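Local structure of ribonuclease J (Methanolobus psychrophilus R15, 5HAB) at residues I125-T130 with I176-F181; V151-G156 with I167-T172; I53-R58 with R98-T103; T202-E207 with H270-N275. The protein probably degrades RNA from the 5' end as an archaeal exoribonuclease of the metallo-beta-lactamase/beta-CASP family. The protein carries 1 engineered substitution. All coordinates share one frame; numbering follows the deposited sequence.

Contact 1 of 4, residues I125-T130 with I176-F181; sequences IATPYT and IIDTVF
Y129 and I177 meet at about a right angle, the isoleucine laid over one face of the phenol ring. CD1 of I177 stands 3.8 Å from the centroid of the Y129 ring, 7° off its normal, a well-centred CH-pi contact, while I177 CG1 lies 3.6 Å from Y129 CD2. The tyrosine points its CG anti to the backbone N (chi1 -175°), which swings the ring toward the 176-181 loop. I176 comes in at the ring edge instead, its CD1 4.1 Å from Y129 CE2. Beyond the ring, Y129 OH is hydrogen-bonded to the backbone O of Y298, and I271 and A302 add further apolar cover. T127 and D178 lie alongside, running in opposite senses, with D178 OD2, which has a weak hydrogen bond with Y307 OH, 3.3 Å from T127 CB. Here T127 OG1 donates to D178 O (3.1 Å), and the donor is tilted only 18° from the carbonyl plane. V180 and T127 then reach tip to tip, with CG1 of V180 3.7 Å from CG2 of T127. A water hydrogen-bonded to T130 OG1 donates to I177 O (2.8 Å). Through these groups the turn from strand 124-126 into helix 128-138, with T127 as the helix N-cap, is fastened to the loop leading into strand 179-186. The two strands belong to different sheets, facing each other in the alpha-beta/beta-alpha sandwich characteristic of metallo-beta-lactamases.

Contact 2 of 4, residues V151-G156 with I167-T172; sequences VALKAG and IEFINT
L153 turns its CG anti to the backbone N (chi1 -170°), and F169 sends its ring off beside its own N (chi1 -80°); together the two torsions bring a leucine branch over the ring, the side chains meeting at a slant. This is sheet-to-sheet packing in the metallo-beta-lactamase sandwich: strand 150-152 is at the margin of one sheet, strand 166-172 in the other. L153 CD2 sits almost exactly above the ring centre, 3.8 Å from the centroid of F169, in a CH-pi contact. Lower on the same leucine, CB is 3.7 Å from F169 CE2. Its CD2 also reaches I167, two residues earlier on the strand, 4.3 Å from CG2. I125 and V101 pack against F169 and I167 as well, so strands 124-126 and 96-102 share in this buried layer. The backbone beyond L153 closes over the strand. The carbonyl O of L153 comes within 3.2 Å of F169 CD2. K154 CB points away from the strand, yet the K154 carbonyl O approaches F169 CB to 3.6 Å. G156, at a positive phi that glycine adopts readily, turns its N-H back to the strand and donates to F169 O (2.8 Å). Near the far end of the strand, A155 CB rests 3.5 Å from N171 CB.

Contact 3 of 4, residues I53-R58 with R98-T103; sequences IDMGIR and RAIVCT. With SO4 (sulfate ion), chain G.
Strand 49-53 runs parallel to strand 96-102, with I53 bridged to V101, and D54 N donates to V101 O at 2.6 Å, nearly in line with the carbonyl (C=O...N angle 176°). The D54 carboxylate reaches T103, two residues further along the partner segment. Its OD1 takes the backbone N-H of T103 at 2.8 Å, on the syn side and 16° out of the carboxylate plane. OD2 accepts from T103 OG1, also at 2.8 Å, although the place of that hydroxyl is less certain. One threonine thus engages both carboxylate oxygens, which would help fix the rotation of the group; a weak bond from Y193 OH adds to the hold on OD2. I53 CG2 lies 4.2 Å from T103 CG2, and M55, its chain bent at the sulfur, crosses I100 at about a right angle with SD 4.2 Å from CG2. Farther along, R58 extends fully from CG to NE and presents the edge of its guanidinium to a sulfate, with NH2 3.1 Å and NH1 3.2 Å from sulfate O2. D60 salt-bridges R58 NE, R61 also binds the sulfate, and Y388 of the second subunit packs on R58. D54 occupies the place of the motif 1 aspartate of metallo-beta-lactamases; T103 leads into the motif 2 segment, which includes H104 and H109, so their pairing joins two motifs of the characteristic active-site edge of this fold.

Contact 4 of 4, residues T202-E207 with H270-N275; sequences TPTLGE and HIARVN
L205 leans onto the first turn of helix 271-283, its CD2 3.6 Å from the CA of A272 and 3.8 Å from CG2 of I271. The contact lies at the seam between the metallo-beta-lactamase and beta-CASP domains, where a loop of the former meets the start of a helix of the latter. The other branch of the leucine, CD1, comes 3.5 Å from ND2 of N275, one turn on, and the two side chains pass at a slant. L205 therefore straddles the helix surface, one methyl against its beginning and the other against the next turn. A272 turns its methyl toward the loop, where it is met by T204 OG1 at 3.4 Å and, slightly farther off, by CB of L205. No direct hydrogen bond joins the segments, but a water 3.1 Å from T204 OG1 also makes a weak bond to A272 O. In the next shell I177 and I308 pack on L205, and I308 touches I271 too, so the apolar patch spreads past the loop. The helix turn itself is set by H270 at the N-cap, whose O accepts from V274 N. On the side away from the loop, R273 is held by a salt bridge to E241 and a hydrogen bond to H406, and CD2 of H270 lies 3.6 Å above the plane of the R273 guanidinium, toward its rim.

In the fold
From the N terminus, contact 3 closes first, joining the end of strand 49-53 to strand 96-102 in the seven-stranded sheet. Contact 1 then opens at strand 124-126, a neighbour of 96-102, and closes at strand 179-186 of the second sheet. Within that excursion lies contact 2, which makes a shorter link between the same two sheets through residues 151-156 and 167-172; F169 and I167 also meet V101 of contact 3. Contact 4 follows in series, spanning from the loop at 202-207 to the beta-CASP helix 271-283, and touches contact 1 where I177 and Y129 meet L205 and I271. No loops cross.

Contact 1 of 4, residues I125-T130 with I176-F181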
# COMPACT_ATOMS: atom_id res chain seq x y z
N ILE B 125 13.32 25.71 31.13
CA ILE B 125 14.06 24.70 31.87
C ILE B 125 14.38 23.54 30.95
O ILE B 125 13.49 23.03 30.25
CB ILE B 125 13.29 24.22 33.10
CG1 ILE B 125 12.84 25.41 33.95
CG2 ILE B 125 14.14 23.27 33.92
CD1 ILE B 125 11.81 25.05 35.00
N ALA B 126 15.64 23.11 30.93
CA ALA B 126 16.05 22.06 30.00
C ALA B 126 17.36 21.41 30.41
O ALA B 126 18.04 21.88 31.33
CB ALA B 126 16.15 22.62 28.58
N THR B 127 17.71 20.33 29.73
CA THR B 127 18.99 19.66 29.96
C THR B 127 20.13 20.49 29.37
O THR B 127 19.90 21.28 28.45
CB THR B 127 19.00 18.25 29.34
OG1 THR B 127 18.78 18.35 27.93
CG2 THR B 127 17.92 17.38 29.97
N PRO B 128 21.36 20.31 29.89
CA PRO B 128 22.54 21.04 29.42
C PRO B 128 22.66 21.14 27.91
O PRO B 128 22.80 22.25 27.39
CB PRO B 128 23.69 20.22 30.01
CG PRO B 128 23.14 19.72 31.30
CD PRO B 128 21.67 19.47 31.06
N TYR B 129 22.61 20.01 27.21
CA TYR B 129 22.71 20.03 25.75
C TYR B 129 21.56 20.82 25.13
O TYR B 129 21.76 21.68 24.26
CB TYR B 129 22.75 18.60 25.20
CG TYR B 129 22.99 18.54 23.71
CD1 TYR B 129 24.18 19.00 23.16
CD2 TYR B 129 22.03 18.03 22.85
CE1 TYR B 129 24.40 18.95 21.79
CE2 TYR B 129 22.25 17.97 21.49
CZ TYR B 129 23.43 18.44 20.96
OH TYR B 129 23.65 18.38 19.60
N THR B 130 20.35 20.52 25.59
CA THR B 130 19.16 21.21 25.13
C THR B 130 19.26 22.71 25.39
O THR B 130 18.96 23.52 24.50
CB THR B 130 17.89 20.69 25.83
OG1 THR B 130 17.87 19.26 25.79
CG2 THR B 130 16.65 21.25 25.15
N ILE B 176 17.88 11.90 19.85
CA ILE B 176 18.78 13.00 20.21
C ILE B 176 19.19 12.77 21.65
O ILE B 176 18.42 12.22 22.45
CB ILE B 176 18.13 14.39 19.98
CG1 ILE B 176 19.16 15.50 20.20
CG2 ILE B 176 16.93 14.59 20.90
CD1 ILE B 176 18.64 16.91 19.96
N ILE B 177 20.41 13.18 21.98
CA ILE B 177 20.97 12.94 23.30
C ILE B 177 20.30 13.84 24.33
O ILE B 177 19.76 14.90 23.99
CB ILE B 177 22.49 13.14 23.29
CG1 ILE B 177 22.84 14.50 22.68
CG2 ILE B 177 23.17 12.03 22.51
CD1 ILE B 177 24.31 14.85 22.76
N ASP B 178 20.34 13.40 25.59
CA ASP B 178 19.85 14.17 26.74
C ASP B 178 18.35 14.46 26.65
O ASP B 178 17.93 15.62 26.70
CB ASP B 178 20.64 15.47 26.89
CG ASP B 178 21.07 15.73 28.33
OD1 ASP B 178 20.71 14.94 29.22
OD2 ASP B 178 21.79 16.73 28.56
N THR B 179 17.56 13.40 26.51
CA THR B 179 16.10 13.52 26.49
C THR B 179 15.52 13.05 27.83
O THR B 179 16.01 12.09 28.43
CB THR B 179 15.48 12.71 25.33
OG1 THR B 179 15.98 13.19 24.08
CG2 THR B 179 13.97 12.83 25.33
N VAL B 180 14.49 13.75 28.31
CA VAL B 180 13.91 13.42 29.61
C VAL B 180 12.38 13.27 29.59
O VAL B 180 11.68 13.93 28.82
CB VAL B 180 14.31 14.49 30.66
CG1 VAL B 180 15.82 14.49 30.87
CG2 VAL B 180 13.82 15.88 30.24
N PHE B 181 11.87 12.38 30.44
CA PHE B 181 10.49 12.46 30.91
C PHE B 181 10.45 13.61 31.91
O PHE B 181 11.43 13.82 32.64
CB PHE B 181 10.03 11.18 31.62
CG PHE B 181 9.92 9.96 30.73
CD1 PHE B 181 10.12 10.05 29.36
CD2 PHE B 181 9.59 8.73 31.28
CE1 PHE B 181 10.01 8.92 28.57
CE2 PHE B 181 9.48 7.61 30.49
CZ PHE B 181 9.69 7.70 29.13
O HOH W 1 18.62 17.50 23.87

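Contact 2 of 4, residues V151-G156 with I167-T172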
# COMPACT_ATOMS: atom_id res chain seq x y z
N VAL B 151 17.42 27.67 32.57
CA VAL B 151 17.90 26.91 33.70
C VAL B 151 18.23 25.50 33.22
O VAL B 151 17.40 24.81 32.61
CB VAL B 151 16.86 26.89 34.83
CG1 VAL B 151 17.43 26.20 36.06
CG2 VAL B 151 16.41 28.31 35.15
N ALA B 152 19.46 25.10 33.50
CA ALA B 152 19.91 23.77 33.15
C ALA B 152 19.52 22.81 34.26
O ALA B 152 19.95 22.95 35.40
CB ALA B 152 21.41 23.76 32.92
N LEU B 153 18.69 21.84 33.91
CA LEU B 153 18.29 20.81 34.85
C LEU B 153 18.67 19.46 34.27
O LEU B 153 18.32 19.14 33.13
CB LEU B 153 16.79 20.90 35.13
CG LEU B 153 16.30 20.02 36.28
CD1 LEU B 153 16.96 20.46 37.58
CD2 LEU B 153 14.79 20.08 36.40
N LYS B 154 19.42 18.68 35.04
CA LYS B 154 19.91 17.39 34.56
C LYS B 154 18.93 16.28 34.89
O LYS B 154 18.12 16.40 35.82
CB LYS B 154 21.28 17.07 35.16
CG LYS B 154 22.43 17.89 34.59
CD LYS B 154 23.76 17.51 35.24
CE LYS B 154 24.85 18.50 34.88
NZ LYS B 154 26.17 18.11 35.45
N ALA B 155 19.00 15.20 34.13
CA ALA B 155 18.22 14.01 34.43
C ALA B 155 18.56 13.55 35.84
O ALA B 155 19.73 13.45 36.20
CB ALA B 155 18.50 12.92 33.42
N GLY B 156 17.54 13.29 36.64
CA GLY B 156 17.74 12.87 38.01
C GLY B 156 17.60 14.00 39.01
O GLY B 156 17.45 13.75 40.21
N ILE B 167 9.49 20.30 39.65
CA ILE B 167 9.72 19.64 38.38
C ILE B 167 10.91 18.68 38.46
O ILE B 167 12.03 19.09 38.78
CB ILE B 167 9.95 20.68 37.27
CG1 ILE B 167 8.65 21.42 36.97
CG2 ILE B 167 10.51 20.03 36.02
CD1 ILE B 167 8.81 22.55 35.97
N GLU B 168 10.65 17.42 38.14
CA GLU B 168 11.67 16.37 38.13
C GLU B 168 11.97 15.91 36.71
O GLU B 168 11.05 15.66 35.93
CB GLU B 168 11.22 15.19 39.00
CG GLU B 168 12.14 13.98 38.98
CD GLU B 168 11.61 12.84 39.82
OE1 GLU B 168 10.53 13.00 40.42
OE2 GLU B 168 12.28 11.78 39.91
N PHE B 169 13.25 15.79 36.37
CA PHE B 169 13.65 15.20 35.09
C PHE B 169 14.03 13.73 35.29
O PHE B 169 14.73 13.39 36.25
CB PHE B 169 14.82 15.96 34.47
CG PHE B 169 14.43 17.22 33.75
CD1 PHE B 169 13.12 17.66 33.74
CD2 PHE B 169 15.37 17.96 33.05
CE1 PHE B 169 12.75 18.82 33.07
CE2 PHE B 169 15.02 19.12 32.37
CZ PHE B 169 13.71 19.55 32.38
N ILE B 170 13.57 12.86 34.40
CA ILE B 170 13.96 11.45 34.41
C ILE B 170 14.59 11.13 33.07
O ILE B 170 14.03 11.45 32.04
CB ILE B 170 12.76 10.54 34.69
CG1 ILE B 170 12.06 10.95 35.98
CG2 ILE B 170 13.19 9.08 34.74
CD1 ILE B 170 10.63 10.52 36.05
N ASN B 171 15.76 10.50 33.07
CA ASN B 171 16.44 10.26 31.80
C ASN B 171 15.68 9.24 30.96
O ASN B 171 15.07 8.30 31.49
CB ASN B 171 17.89 9.79 32.03
CG ASN B 171 18.12 8.36 31.58
OD1 ASN B 171 17.98 7.42 32.36
ND2 ASN B 171 18.49 8.19 30.31
N THR B 172 15.67 9.44 29.66
CA THR B 172 15.13 8.45 28.75
C THR B 172 15.98 8.45 27.48
O THR B 172 16.98 9.16 27.40
CB THR B 172 13.65 8.73 28.41
OG1 THR B 172 13.09 7.59 27.74
CG2 THR B 172 13.51 9.97 27.52

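Contact 3 of 4, residues I53-R58 with R98-T103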
# COMPACT_ATOMS: atom_id res chain seq x y z
N ILE B 53 5.07 22.72 28.37
CA ILE B 53 6.01 21.67 27.98
C ILE B 53 6.13 21.63 26.46
O ILE B 53 5.16 21.35 25.73
CB ILE B 53 5.59 20.30 28.53
CG1 ILE B 53 5.29 20.38 30.02
CG2 ILE B 53 6.69 19.28 28.28
CD1 ILE B 53 5.05 19.02 30.67
N ASP B 54 7.34 21.99 26.00
CA ASP B 54 7.77 21.95 24.61
C ASP B 54 7.04 22.96 23.73
O ASP B 54 5.88 23.30 23.98
CB ASP B 54 7.61 20.53 24.05
CG ASP B 54 8.57 19.54 24.70
OD1 ASP B 54 9.74 19.90 24.93
OD2 ASP B 54 8.16 18.39 24.98
N MET B 55 7.73 23.43 22.70
CA MET B 55 7.19 24.39 21.76
C MET B 55 7.79 24.07 20.39
O MET B 55 8.80 24.66 19.99
CB MET B 55 7.52 25.84 22.17
CG MET B 55 6.99 26.25 23.55
SD MET B 55 7.21 28.00 23.95
CE MET B 55 7.49 28.64 22.32
N GLY B 56 7.16 23.15 19.67
CA GLY B 56 7.74 22.64 18.43
C GLY B 56 7.25 23.30 17.16
O GLY B 56 6.33 24.11 17.18
N ILE B 57 7.89 22.97 16.04
CA ILE B 57 7.47 23.46 14.74
C ILE B 57 7.11 22.27 13.83
O ILE B 57 7.64 21.18 14.00
CB ILE B 57 8.57 24.36 14.11
CG1 ILE B 57 8.04 25.07 12.87
CG2 ILE B 57 9.82 23.55 13.80
CD1 ILE B 57 9.00 26.08 12.28
N ARG B 58 6.19 22.49 12.90
CA ARG B 58 5.84 21.49 11.89
C ARG B 58 6.36 21.94 10.52
O ARG B 58 5.87 22.91 9.94
CB ARG B 58 4.32 21.28 11.83
CG ARG B 58 3.89 20.28 10.78
CD ARG B 58 2.37 20.20 10.65
NE ARG B 58 1.97 19.25 9.61
CZ ARG B 58 0.72 18.98 9.26
NH1 ARG B 58 -0.29 19.60 9.86
NH2 ARG B 58 0.48 18.10 8.30
N ARG B 98 4.46 29.77 34.64
CA ARG B 98 5.57 29.93 35.56
C ARG B 98 6.88 29.37 35.02
O ARG B 98 7.95 29.75 35.48
CB ARG B 98 5.23 29.27 36.90
CG ARG B 98 4.03 29.86 37.62
CD ARG B 98 4.27 31.32 38.00
NE ARG B 98 3.08 31.95 38.58
CZ ARG B 98 2.95 33.26 38.78
NH1 ARG B 98 3.93 34.09 38.44
NH2 ARG B 98 1.83 33.75 39.31
N ALA B 99 6.79 28.46 34.05
CA ALA B 99 7.99 27.86 33.47
C ALA B 99 7.70 27.22 32.12
O ALA B 99 6.57 26.85 31.82
CB ALA B 99 8.58 26.82 34.42
N ILE B 100 8.74 27.11 31.30
CA ILE B 100 8.67 26.44 30.01
C ILE B 100 9.67 25.29 29.98
O ILE B 100 10.88 25.52 29.98
CB ILE B 100 8.92 27.43 28.87
CG1 ILE B 100 7.86 28.53 28.88
CG2 ILE B 100 8.95 26.70 27.54
CD1 ILE B 100 8.04 29.56 27.79
N VAL B 101 9.19 24.06 29.96
CA VAL B 101 10.09 22.91 29.90
C VAL B 101 10.28 22.45 28.46
O VAL B 101 9.32 22.36 27.70
CB VAL B 101 9.59 21.75 30.78
CG1 VAL B 101 10.51 20.54 30.63
CG2 VAL B 101 9.52 22.17 32.23
N CYS B 102 11.53 22.19 28.09
CA CYS B 102 11.84 21.57 26.81
C CYS B 102 12.50 20.23 27.06
O CYS B 102 13.62 20.16 27.59
CB CYS B 102 12.75 22.46 25.98
SG CYS B 102 11.93 23.94 25.36
N THR B 103 11.82 19.15 26.69
CA THR B 103 12.27 17.81 27.05
C THR B 103 13.45 17.36 26.19
O THR B 103 14.18 16.45 26.57
CB THR B 103 11.14 16.78 26.92
OG1 THR B 103 10.46 16.97 25.68
CG2 THR B 103 10.15 16.94 28.07
S SO4 G . -2.75 17.59 7.02
O1 SO4 G . -2.21 18.69 6.22
O2 SO4 G . -2.61 17.91 8.43
O3 SO4 G . -2.00 16.37 6.70
O4 SO4 G . -4.16 17.41 6.70

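Contact 4 of 4, residues T202-E207 with H270-N275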
# COMPACT_ATOMS: atom_id res chain seq x y z
N THR B 202 20.22 -1.00 25.58
CA THR B 202 21.62 -1.01 25.17
C THR B 202 21.93 0.23 24.32
O THR B 202 22.26 0.11 23.14
CB THR B 202 21.98 -2.29 24.36
OG1 THR B 202 21.19 -2.36 23.17
CG2 THR B 202 21.74 -3.54 25.19
N PRO B 203 21.83 1.43 24.93
CA PRO B 203 22.11 2.65 24.17
C PRO B 203 23.58 2.74 23.79
O PRO B 203 24.41 2.10 24.43
CB PRO B 203 21.73 3.78 25.16
CG PRO B 203 21.05 3.10 26.31
CD PRO B 203 21.56 1.71 26.35
N THR B 204 23.90 3.53 22.78
CA THR B 204 25.28 3.70 22.37
C THR B 204 25.88 5.01 22.89
O THR B 204 27.05 5.31 22.62
CB THR B 204 25.44 3.66 20.84
OG1 THR B 204 24.72 4.73 20.24
CG2 THR B 204 24.93 2.33 20.29
N LEU B 205 25.11 5.80 23.64
CA LEU B 205 25.64 7.06 24.16
C LEU B 205 25.10 7.48 25.52
O LEU B 205 25.87 7.70 26.46
CB LEU B 205 25.38 8.19 23.15
CG LEU B 205 26.51 9.20 22.99
CD1 LEU B 205 27.84 8.51 22.78
CD2 LEU B 205 26.22 10.16 21.85
N GLY B 206 23.78 7.60 25.64
CA GLY B 206 23.17 8.01 26.89
C GLY B 206 23.22 6.96 27.98
O GLY B 206 24.14 6.14 28.03
N GLU B 207 22.23 6.98 28.85
CA GLU B 207 22.15 6.05 29.97
C GLU B 207 20.96 5.13 29.78
O GLU B 207 20.04 5.43 29.01
CB GLU B 207 22.04 6.79 31.30
CG GLU B 207 23.21 7.69 31.64
CD GLU B 207 22.98 8.45 32.93
OE1 GLU B 207 21.89 9.03 33.10
OE2 GLU B 207 23.90 8.46 33.78
N HIS B 270 21.24 13.67 15.55
CA HIS B 270 21.37 12.30 16.06
C HIS B 270 22.83 12.01 16.42
O HIS B 270 23.56 11.38 15.66
CB HIS B 270 20.86 11.27 15.04
CG HIS B 270 20.45 9.98 15.66
ND1 HIS B 270 21.00 9.50 16.83
CD2 HIS B 270 19.52 9.07 15.30
CE1 HIS B 270 20.44 8.35 17.15
NE2 HIS B 270 19.53 8.06 16.24
N ILE B 271 23.22 12.49 17.60
CA ILE B 271 24.61 12.49 18.02
C ILE B 271 25.18 11.08 18.21
O ILE B 271 26.35 10.84 17.89
CB ILE B 271 24.75 13.33 19.32
CG1 ILE B 271 24.25 14.76 19.08
CG2 ILE B 271 26.18 13.37 19.78
CD1 ILE B 271 24.93 15.48 17.93
N ALA B 272 24.37 10.15 18.71
CA ALA B 272 24.80 8.76 18.86
C ALA B 272 25.17 8.15 17.50
O ALA B 272 26.18 7.45 17.36
CB ALA B 272 23.72 7.94 19.53
N ARG B 273 24.34 8.44 16.51
CA ARG B 273 24.53 7.94 15.16
C ARG B 273 25.82 8.50 14.55
O ARG B 273 26.65 7.74 14.03
CB ARG B 273 23.34 8.31 14.28
CG ARG B 273 23.48 7.85 12.85
CD ARG B 273 23.10 6.40 12.72
NE ARG B 273 21.65 6.25 12.59
CZ ARG B 273 20.86 5.90 13.59
NH1 ARG B 273 21.38 5.65 14.79
NH2 ARG B 273 19.55 5.78 13.41
N VAL B 274 25.96 9.82 14.59
CA VAL B 274 27.14 10.50 14.07
C VAL B 274 28.41 9.98 14.74
O VAL B 274 29.42 9.73 14.07
CB VAL B 274 27.03 12.02 14.24
CG1 VAL B 274 28.33 12.70 13.85
CG2 VAL B 274 25.87 12.57 13.42
N ASN B 275 28.33 9.80 16.05
CA ASN B 275 29.42 9.23 16.84
C ASN B 275 29.84 7.88 16.26
O ASN B 275 31.02 7.68 15.91
CB ASN B 275 28.99 9.07 18.30
CG ASN B 275 30.16 8.77 19.22
OD1 ASN B 275 31.21 9.41 19.14
ND2 ASN B 275 29.98 7.80 20.11
O HOH W 2 24.96 4.32 17.15